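Local coordinates for ATP-dependent DNA ligase (PDB 6NHX), which joins DNA ends by ATP-dependent ligation and works with Ku in the repair of double-strand breaks by non-homologous end joining, at residues Glu193-Gly198 with Ser302-Glu307; Val273-Tyr278 with Gly294-Lys299. The protein carries 1 engineered substitution. All blocks are in the same frame, centred on the assembly; numbering follows the deposited sequence.

Contact 1 (Glu193-Gly198 with Ser302-Glu307)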
ATOM      1  N   GLU A 193      -9.499   7.108   7.202  1.00 14.89           N
ATOM      2  CA  GLU A 193      -9.691   7.904   6.005  1.00 14.57           C
ATOM      3  C   GLU A 193     -10.160   9.299   6.393  1.00 14.12           C
ATOM      4  O   GLU A 193     -11.010   9.479   7.282  1.00 14.77           O
ATOM      5  CB  GLU A 193     -10.727   7.248   5.094  1.00 14.98           C
ATOM      6  CG  GLU A 193     -10.274   5.893   4.576  1.00 17.08           C
ATOM      7  CD  GLU A 193     -11.412   5.075   4.016  1.00 28.24           C
ATOM      8  OE1 GLU A 193     -12.532   5.610   3.873  1.00 27.37           O
ATOM      9  OE2 GLU A 193     -11.181   3.885   3.717  1.00 32.85           O
ATOM     10  N   VAL A 194      -9.603  10.296   5.709  1.00 14.58           N
ATOM     11  CA  VAL A 194      -9.948  11.694   5.948  1.00 15.78           C
ATOM     12  C   VAL A 194     -10.087  12.393   4.607  1.00 15.47           C
ATOM     13  O   VAL A 194      -9.600  11.916   3.582  1.00 14.49           O
ATOM     14  CB  VAL A 194      -8.907  12.428   6.825  1.00 16.22           C
ATOM     15  CG1 VAL A 194      -8.826  11.816   8.222  1.00 16.97           C
ATOM     16  CG2 VAL A 194      -7.549  12.416   6.144  1.00 15.47           C
ATOM     17  N   VAL A 195     -10.782  13.526   4.606  1.00 14.42           N
ATOM     18  CA  VAL A 195     -10.874  14.390   3.433  1.00 13.15           C
ATOM     19  C   VAL A 195      -9.991  15.610   3.655  1.00 13.48           C
ATOM     20  O   VAL A 195      -9.976  16.190   4.752  1.00 14.42           O
ATOM     21  CB  VAL A 195     -12.336  14.785   3.151  1.00 14.27           C
ATOM     22  CG1 VAL A 195     -12.436  15.794   1.999  1.00 14.12           C
ATOM     23  CG2 VAL A 195     -13.159  13.543   2.863  1.00 17.14           C
ATOM     24  N   ILE A 196      -9.226  15.987   2.631  1.00 13.40           N
ATOM     25  CA  ILE A 196      -8.365  17.160   2.724  1.00 14.18           C
ATOM     26  C   ILE A 196      -9.196  18.418   2.527  1.00 14.10           C
ATOM     27  O   ILE A 196      -9.912  18.554   1.528  1.00 14.82           O
ATOM     28  CB  ILE A 196      -7.235  17.079   1.689  1.00 13.41           C
ATOM     29  CG1 ILE A 196      -6.414  15.804   1.914  1.00 16.30           C
ATOM     30  CG2 ILE A 196      -6.381  18.320   1.782  1.00 14.47           C
ATOM     31  CD1 ILE A 196      -5.409  15.525   0.801  1.00 17.58           C
ATOM     32  N   GLY A 197      -9.108  19.348   3.483  1.00 13.06           N
ATOM     33  CA  GLY A 197      -9.795  20.616   3.341  1.00 14.52           C
ATOM     34  C   GLY A 197      -8.914  21.829   3.107  1.00 12.86           C
ATOM     35  O   GLY A 197      -9.396  22.914   2.778  1.00 13.46           O
ATOM     36  N   GLY A 198      -7.607  21.640   3.249  1.00 15.13           N
ATOM     37  CA  GLY A 198      -6.678  22.725   2.993  1.00 15.69           C
ATOM     38  C   GLY A 198      -5.260  22.242   3.186  1.00 14.16           C
ATOM     39  O   GLY A 198      -5.014  21.121   3.636  1.00 16.04           O
ATOM     40  N   SER A 302     -17.837  10.868   0.168  1.00 21.10           N
ATOM     41  CA  SER A 302     -19.121  10.446   0.725  1.00 27.91           C
ATOM     42  C   SER A 302     -19.028   9.131   1.489  1.00 32.65           C
ATOM     43  O   SER A 302     -19.927   8.824   2.279  1.00 40.32           O
ATOM     44  CB  SER A 302     -20.199  10.366  -0.366  1.00 23.31           C
ATOM     45  OG  SER A 302     -19.879   9.407  -1.355  1.00 27.72           O
ATOM     46  N   GLU A 303     -17.966   8.357   1.281  1.00 25.08           N
ATOM     47  CA  GLU A 303     -17.776   7.080   1.958  1.00 24.70           C
ATOM     48  C   GLU A 303     -16.922   7.191   3.216  1.00 23.28           C
ATOM     49  O   GLU A 303     -16.731   6.185   3.909  1.00 26.17           O
ATOM     50  CB  GLU A 303     -17.159   6.057   0.994  1.00 34.30           C
ATOM     51  CG  GLU A 303     -18.044   5.726  -0.208  1.00 44.16           C
ATOM     52  CD  GLU A 303     -17.302   5.003  -1.324  1.00 54.05           C
ATOM     53  OE1 GLU A 303     -16.051   4.971  -1.305  1.00 57.68           O
ATOM     54  OE2 GLU A 303     -17.980   4.471  -2.228  1.00 59.18           O
ATOM     55  N   VAL A 304     -16.402   8.380   3.521  1.00 19.67           N
ATOM     56  CA  VAL A 304     -15.505   8.571   4.659  1.00 19.43           C
ATOM     57  C   VAL A 304     -16.332   8.698   5.932  1.00 21.07           C
ATOM     58  O   VAL A 304     -17.147   9.618   6.067  1.00 22.67           O
ATOM     59  CB  VAL A 304     -14.616   9.810   4.457  1.00 17.87           C
ATOM     60  CG1 VAL A 304     -13.820  10.110   5.719  1.00 17.71           C
ATOM     61  CG2 VAL A 304     -13.690   9.620   3.272  1.00 19.37           C
ATOM     62  N   VAL A 305     -16.105   7.792   6.879  1.00 18.82           N
ATOM     63  CA  VAL A 305     -16.799   7.824   8.162  1.00 20.18           C
ATOM     64  C   VAL A 305     -15.790   7.535   9.265  1.00 21.33           C
ATOM     65  O   VAL A 305     -14.787   6.846   9.050  1.00 20.89           O
ATOM     66  CB  VAL A 305     -17.960   6.807   8.217  1.00 28.77           C
ATOM     67  CG1 VAL A 305     -19.012   7.133   7.171  1.00 28.96           C
ATOM     68  CG2 VAL A 305     -17.432   5.401   8.025  1.00 23.73           C
ATOM     69  N   ARG A 306     -16.063   8.062  10.459  1.00 28.76           N
ATOM     70  CA  ARG A 306     -15.177   7.825  11.593  1.00 32.84           C
ATOM     71  C   ARG A 306     -15.158   6.344  11.945  1.00 43.12           C
ATOM     72  O   ARG A 306     -16.191   5.764  12.294  1.00 37.97           O
ATOM     73  CB  ARG A 306     -15.615   8.659  12.794  1.00 32.01           C
ATOM     74  CG  ARG A 306     -15.146  10.091  12.733  1.00 41.39           C
ATOM     75  CD  ARG A 306     -15.196  10.761  14.098  1.00 48.74           C
ATOM     76  NE  ARG A 306     -14.763   9.876  15.177  1.00 54.11           N
ATOM     77  CZ  ARG A 306     -14.430  10.294  16.396  1.00 55.27           C
ATOM     78  NH1 ARG A 306     -14.475  11.586  16.696  1.00 47.60           N
ATOM     79  NH2 ARG A 306     -14.051   9.421  17.320  1.00 55.42           N
ATOM     80  N   GLU A 307     -13.979   5.737  11.849  1.00 49.56           N
ATOM     81  CA  GLU A 307     -13.825   4.301  12.046  1.00 58.49           C
ATOM     82  C   GLU A 307     -13.369   3.983  13.471  1.00 73.07           C
ATOM     83  O   GLU A 307     -13.465   2.843  13.929  1.00 77.99           O
ATOM     84  CB  GLU A 307     -12.828   3.737  11.028  1.00 57.60           C
ATOM     85  CG  GLU A 307     -13.071   4.201   9.591  1.00 61.07           C
ATOM     86  CD  GLU A 307     -11.813   4.161   8.734  1.00 65.57           C
ATOM     87  OE1 GLU A 307     -10.976   3.256   8.944  1.00 68.58           O
ATOM     88  OE2 GLU A 307     -11.657   5.037   7.853  1.00 55.48           O
ATOM     89  OXT GLU A 307     -12.894   4.857  14.201  1.00 76.08           O
TER
HETATM   90  O   HOH W   1     -14.014   5.640   6.302  1.00 24.51           O
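Glu193 and Glu307 meet where the C-terminal tail passes over strand 190-201. The backbone N of Glu193 donates to OE2 of Glu307 over 3.1 Å in a nearly straight bond (176°), reaching that oxygen from above the carboxylate plane. The two glutamate side chains cross at about a right angle, and OE2 of Glu307 rests against CB of Glu193 at 3.7 Å. Farther along, the apolar half is carried by Val304. Its CG1, anti to the backbone N (chi1 172°), lies 3.3 Å from the carbonyl O of Glu193, while its other branch, CG2, touches CG2 of Val195 at 4.0 Å. Pro216 of strand 208-217 lies against both valines.

A water sits between the two acids. It accepts from the N of Val305 at 3.1 Å and lies 2.8 Å from OE1 of Glu193, with OE2 of Glu307 also in its shell. In the next shell, Gln192 holds the tail through Val305 O and Glu307 N, and Lys299 forms a salt bridge with OE2 of Glu193.

Two carboxylate oxygens, Glu193 OE1 and Glu307 OE2, stand only 4.1 Å apart. The water and the lysine charge probably ease their repulsion, although Glu307 is poorly ordered. Chemically, this polar end of the tail is therefore likely to be held less firmly than the valine packing beside it.

Contact 2 (Val273-Tyr278 with Gly294-Lys299). With ATP (adenosine-5'-triphosphate), chain B.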
ATOM      1  N   VAL A 273      -9.637  12.176  -0.777  1.00 14.56           N
ATOM      2  CA  VAL A 273      -9.513  11.310   0.387  1.00 15.81           C
ATOM      3  C   VAL A 273      -8.045  10.953   0.581  1.00 14.82           C
ATOM      4  O   VAL A 273      -7.305  10.708  -0.384  1.00 15.27           O
ATOM      5  CB  VAL A 273     -10.379  10.047   0.210  1.00 16.17           C
ATOM      6  CG1 VAL A 273     -10.256   9.112   1.402  1.00 16.01           C
ATOM      7  CG2 VAL A 273     -11.823  10.431  -0.037  1.00 17.93           C
ATOM      8  N   ALA A 274      -7.614  10.925   1.828  1.00 13.97           N
ATOM      9  CA  ALA A 274      -6.302  10.439   2.213  1.00 14.02           C
ATOM     10  C   ALA A 274      -6.463   9.471   3.372  1.00 13.98           C
ATOM     11  O   ALA A 274      -7.505   9.416   4.025  1.00 14.90           O
ATOM     12  CB  ALA A 274      -5.405  11.588   2.658  1.00 15.28           C
ATOM     13  N   GLU A 275      -5.421   8.695   3.629  1.00 14.67           N
ATOM     14  CA  GLU A 275      -5.380   7.815   4.782  1.00 14.05           C
ATOM     15  C   GLU A 275      -4.286   8.288   5.717  1.00 15.93           C
ATOM     16  O   GLU A 275      -3.175   8.603   5.269  1.00 16.69           O
ATOM     17  CB  GLU A 275      -5.102   6.374   4.361  1.00 18.18           C
ATOM     18  CG  GLU A 275      -6.304   5.474   4.482  1.00 28.38           C
ATOM     19  CD  GLU A 275      -6.017   4.076   3.996  1.00 40.33           C
ATOM     20  OE1 GLU A 275      -6.859   3.184   4.226  1.00 45.21           O
ATOM     21  OE2 GLU A 275      -4.950   3.869   3.384  1.00 42.82           O
ATOM     22  N   VAL A 276      -4.605   8.356   7.003  1.00 15.19           N
ATOM     23  CA  VAL A 276      -3.611   8.689   8.006  1.00 16.92           C
ATOM     24  C   VAL A 276      -3.621   7.632   9.101  1.00 17.49           C
ATOM     25  O   VAL A 276      -4.637   6.979   9.363  1.00 21.44           O
ATOM     26  CB  VAL A 276      -3.831  10.104   8.578  1.00 20.10           C
ATOM     27  CG1 VAL A 276      -3.780  11.145   7.449  1.00 22.33           C
ATOM     28  CG2 VAL A 276      -5.141  10.174   9.294  1.00 17.49           C
ATOM     29  N   ARG A 277      -2.469   7.451   9.727  1.00 16.76           N
ATOM     30  CA  ARG A 277      -2.352   6.642  10.926  1.00 16.01           C
ATOM     31  C   ARG A 277      -2.540   7.541  12.135  1.00 15.91           C
ATOM     32  O   ARG A 277      -2.296   8.742  12.076  1.00 16.96           O
ATOM     33  CB  ARG A 277      -0.961   6.026  10.998  1.00 14.62           C
ATOM     34  CG  ARG A 277      -0.547   5.253   9.745  1.00 17.97           C
ATOM     35  CD  ARG A 277       0.866   4.737   9.891  1.00 16.14           C
ATOM     36  NE  ARG A 277       1.433   4.319   8.614  1.00 17.37           N
ATOM     37  CZ  ARG A 277       2.079   5.134   7.794  1.00 16.79           C
ATOM     38  NH1 ARG A 277       2.246   6.416   8.109  1.00 20.81           N
ATOM     39  NH2 ARG A 277       2.557   4.660   6.658  1.00 16.51           N
ATOM     40  N   TYR A 278      -2.983   6.950  13.239  1.00 15.58           N
ATOM     41  CA  TYR A 278      -3.198   7.730  14.448  1.00 14.55           C
ATOM     42  C   TYR A 278      -3.175   6.776  15.627  1.00 18.19           C
ATOM     43  O   TYR A 278      -3.379   5.566  15.478  1.00 17.75           O
ATOM     44  CB  TYR A 278      -4.529   8.506  14.393  1.00 16.57           C
ATOM     45  CG  TYR A 278      -5.740   7.611  14.507  1.00 15.64           C
ATOM     46  CD1 TYR A 278      -6.396   7.444  15.721  1.00 17.79           C
ATOM     47  CD2 TYR A 278      -6.222   6.917  13.402  1.00 16.00           C
ATOM     48  CE1 TYR A 278      -7.484   6.619  15.828  1.00 19.08           C
ATOM     49  CE2 TYR A 278      -7.316   6.084  13.501  1.00 16.85           C
ATOM     50  CZ  TYR A 278      -7.944   5.938  14.717  1.00 17.43           C
ATOM     51  OH  TYR A 278      -9.032   5.106  14.813  1.00 20.36           O
ATOM     52  N   GLY A 294      -0.997   8.290   2.660  1.00 16.56           N
ATOM     53  CA  GLY A 294      -1.009   8.766   1.291  1.00 16.85           C
ATOM     54  C   GLY A 294      -2.416   9.091   0.834  1.00 15.80           C
ATOM     55  O   GLY A 294      -3.383   8.958   1.578  1.00 15.82           O
ATOM     56  N   LEU A 295      -2.506   9.548  -0.413  1.00 15.41           N
ATOM     57  CA  LEU A 295      -3.801   9.778  -1.042  1.00 15.89           C
ATOM     58  C   LEU A 295      -4.469   8.452  -1.380  1.00 15.24           C
ATOM     59  O   LEU A 295      -3.804   7.448  -1.655  1.00 15.23           O
ATOM     60  CB  LEU A 295      -3.641  10.610  -2.313  1.00 15.35           C
ATOM     61  CG  LEU A 295      -3.115  12.039  -2.142  1.00 14.52           C
ATOM     62  CD1 LEU A 295      -3.024  12.727  -3.489  1.00 20.51           C
ATOM     63  CD2 LEU A 295      -4.059  12.806  -1.239  1.00 19.52           C
ATOM     64  N   ARG A 296      -5.807   8.445  -1.344  1.00 14.80           N
ATOM     65  CA  ARG A 296      -6.608   7.289  -1.743  1.00 14.89           C
ATOM     66  C   ARG A 296      -7.492   7.730  -2.909  1.00 17.09           C
ATOM     67  O   ARG A 296      -8.676   8.056  -2.716  1.00 16.68           O
ATOM     68  CB  ARG A 296      -7.433   6.730  -0.582  1.00 16.72           C
ATOM     69  CG  ARG A 296      -6.628   6.145   0.594  1.00 18.34           C
ATOM     70  CD  ARG A 296      -5.418   5.334   0.137  1.00 32.91           C
ATOM     71  NE  ARG A 296      -5.775   4.176  -0.677  1.00 49.32           N
ATOM     72  CZ  ARG A 296      -5.823   2.926  -0.225  1.00 54.06           C
ATOM     73  NH1 ARG A 296      -5.542   2.662   1.046  1.00 50.32           N
ATOM     74  NH2 ARG A 296      -6.153   1.935  -1.044  1.00 49.08           N
ATOM     75  N   PRO A 297      -6.947   7.731  -4.131  1.00 17.97           N
ATOM     76  CA  PRO A 297      -7.632   8.399  -5.253  1.00 18.54           C
ATOM     77  C   PRO A 297      -8.961   7.789  -5.642  1.00 21.95           C
ATOM     78  O   PRO A 297      -9.789   8.491  -6.242  1.00 23.45           O
ATOM     79  CB  PRO A 297      -6.623   8.293  -6.408  1.00 20.30           C
ATOM     80  CG  PRO A 297      -5.316   7.977  -5.774  1.00 31.40           C
ATOM     81  CD  PRO A 297      -5.603   7.255  -4.490  1.00 18.10           C
ATOM     82  N   ASP A 298      -9.197   6.515  -5.343  1.00 20.79           N
ATOM     83  CA  ASP A 298     -10.444   5.875  -5.732  1.00 28.15           C
ATOM     84  C   ASP A 298     -11.506   5.912  -4.643  1.00 31.73           C
ATOM     85  O   ASP A 298     -12.649   5.520  -4.899  1.00 35.44           O
ATOM     86  CB  ASP A 298     -10.184   4.433  -6.177  1.00 38.31           C
ATOM     87  CG  ASP A 298      -9.154   4.349  -7.293  1.00 42.42           C
ATOM     88  OD1 ASP A 298      -8.248   3.494  -7.207  1.00 45.50           O
ATOM     89  OD2 ASP A 298      -9.242   5.154  -8.246  1.00 37.37           O
ATOM     90  N   LYS A 299     -11.169   6.372  -3.441  1.00 21.19           N
ATOM     91  CA  LYS A 299     -12.167   6.483  -2.392  1.00 17.97           C
ATOM     92  C   LYS A 299     -12.936   7.784  -2.548  1.00 20.99           C
ATOM     93  O   LYS A 299     -12.392   8.791  -3.011  1.00 26.03           O
ATOM     94  CB  LYS A 299     -11.503   6.400  -1.020  1.00 19.92           C
ATOM     95  CG  LYS A 299     -10.861   5.047  -0.796  1.00 31.45           C
ATOM     96  CD  LYS A 299     -10.500   4.786   0.649  1.00 41.38           C
ATOM     97  CE  LYS A 299     -10.002   3.352   0.803  1.00 49.94           C
ATOM     98  NZ  LYS A 299      -9.629   3.031   2.205  1.00 49.94           N
TER
HETATM   99  PG  ATP B1000      -7.145  -3.685  -0.273  1.00 17.91           P
HETATM  100  O1G ATP B1000      -7.010  -4.906   0.613  1.00 17.33           O
HETATM  101  O2G ATP B1000      -8.488  -3.531  -0.961  1.00 20.04           O
HETATM  102  O3G ATP B1000      -5.974  -3.530  -1.227  1.00 18.64           O
HETATM  103  PB  ATP B1000      -5.929  -1.365   1.036  1.00 22.60           P
HETATM  104  O1B ATP B1000      -6.439  -0.331   2.008  1.00 31.05           O
HETATM  105  O2B ATP B1000      -5.233  -0.956  -0.243  1.00 33.43           O
HETATM  106  O3B ATP B1000      -7.124  -2.401   0.721  1.00 22.96           O
HETATM  107  PA  ATP B1000      -4.463  -2.421   3.304  1.00 19.07           P
HETATM  108  O1A ATP B1000      -5.674  -2.561   4.176  1.00 22.17           O
HETATM  109  O2A ATP B1000      -3.429  -1.336   3.451  1.00 23.61           O
HETATM  110  O3A ATP B1000      -4.968  -2.393   1.790  1.00 24.28           O
HETATM  111  O5' ATP B1000      -3.763  -3.873   3.152  1.00 22.18           O
HETATM  112  C5' ATP B1000      -2.453  -3.990   2.604  1.00 17.49           C
HETATM  113  C4' ATP B1000      -2.490  -4.003   1.072  1.00 14.02           C
HETATM  114  O4' ATP B1000      -1.179  -4.344   0.624  1.00 17.12           O
HETATM  115  C3' ATP B1000      -3.429  -5.039   0.491  1.00 15.36           C
HETATM  116  O3' ATP B1000      -3.797  -4.634  -0.824  1.00 17.30           O
HETATM  117  C2' ATP B1000      -2.516  -6.228   0.386  1.00 14.78           C
HETATM  118  O2' ATP B1000      -2.977  -7.194  -0.569  1.00 15.59           O
HETATM  119  C1' ATP B1000      -1.196  -5.600  -0.049  1.00 17.37           C
HETATM  120  N9  ATP B1000      -0.027  -6.335   0.475  1.00 14.25           N
HETATM  121  C8  ATP B1000       1.067  -5.788   1.063  1.00 14.33           C
HETATM  122  N7  ATP B1000       1.972  -6.749   1.396  1.00 12.43           N
HETATM  123  C5  ATP B1000       1.445  -7.921   0.992  1.00 11.63           C
HETATM  124  C6  ATP B1000       1.863  -9.314   1.057  1.00 11.01           C
HETATM  125  N6  ATP B1000       3.020  -9.647   1.640  1.00 12.23           N
HETATM  126  N1  ATP B1000       1.040 -10.238   0.538  1.00 11.03           N
HETATM  127  C2  ATP B1000      -0.129  -9.929  -0.035  1.00 11.57           C
HETATM  128  N3  ATP B1000      -0.587  -8.670  -0.117  1.00 12.55           N
HETATM  129  C4  ATP B1000       0.144  -7.653   0.393  1.00 12.76           C
HETATM  130  O   HOH W   2      -9.896  10.625  -3.292  1.00 21.65           O
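Ala274 and Glu275 pair with Leu295 and Gly294 as neighbouring antiparallel strands, and this is the compact part of the contact. Ala274 and Leu295 form a non-hydrogen-bonded pair; Glu275 and Gly294 form a hydrogen-bonded one, in which Glu275 N reaches Gly294 O at 2.9 Å and the return bond is weak. Arg296 N extends the pairing past the strand end with a 2.9 Å bond to Val273 O. Val273 itself packs tightly against the turn that follows, CG1 3.8 Å from Lys299 CB and CG2 3.4 Å from Lys299 O. The backbone angles of Gly294 themselves call for glycine.

Above this backbone, Glu275 and Arg296 cross. Glu275 has an unstaggered first torsion (chi1 -108°) and is then extended, whereas Arg296 folds at chi2 and chi3, bringing its guanidinium round to the acid. NH1 and OE2 of Glu275 form a hydrogen-bonded salt bridge of 2.7 Å; OE2 lies near the guanidinium plane, NH1 above the carboxylate plane, and the planes are 75° apart. NH1 and NH2 also bond to the beta-phosphate, NH2 to O2B of ATP at 3.1 Å. Arg293 shares OE2 of Glu275. NZ of Lys299 stands 4.3 Å above the guanidinium plane, toward its rim, in a salt bridge to OE1 of Glu275 whose hydrogen bond is long and weak (3.4 Å); its stronger partner is Glu193.

The loose side is the type I turn from Arg296 to Lys299. Pro297 and Asp298 are exposed at its crest, and a water joins Val273 N to the carbonyl oxygens of Arg296 and Lys299.

Arg296, Pro297, Asp298 and Lys299 spell the Arg-x-Asp-Lys signature of motif VI, which in DNA ligases projects from the OB domain onto the ATP phosphates when the domains close.

In the fold
Contacts 1 and 2 have centres about 8 Å apart and share one sheet of the OB domain, where strands 190-201 and 273-278 are neighbours. Val194 O and Ala274 N, 2.8 Å apart, probably form one of the hydrogen bonds between them, and Ile196 CD1 packs on Leu295 CD2 at 3.7 Å. The polar junction is the salt bridge from Glu193 to Lys299, modelled so short that its exact length is doubtful. Contact 2 reaches the nucleotide directly through Arg296; contact 1 stands a step behind, with the Glu193 side chain about 7 Å from ATP. Along the chain, contact 2 is nested inside the loop that contact 1 closes.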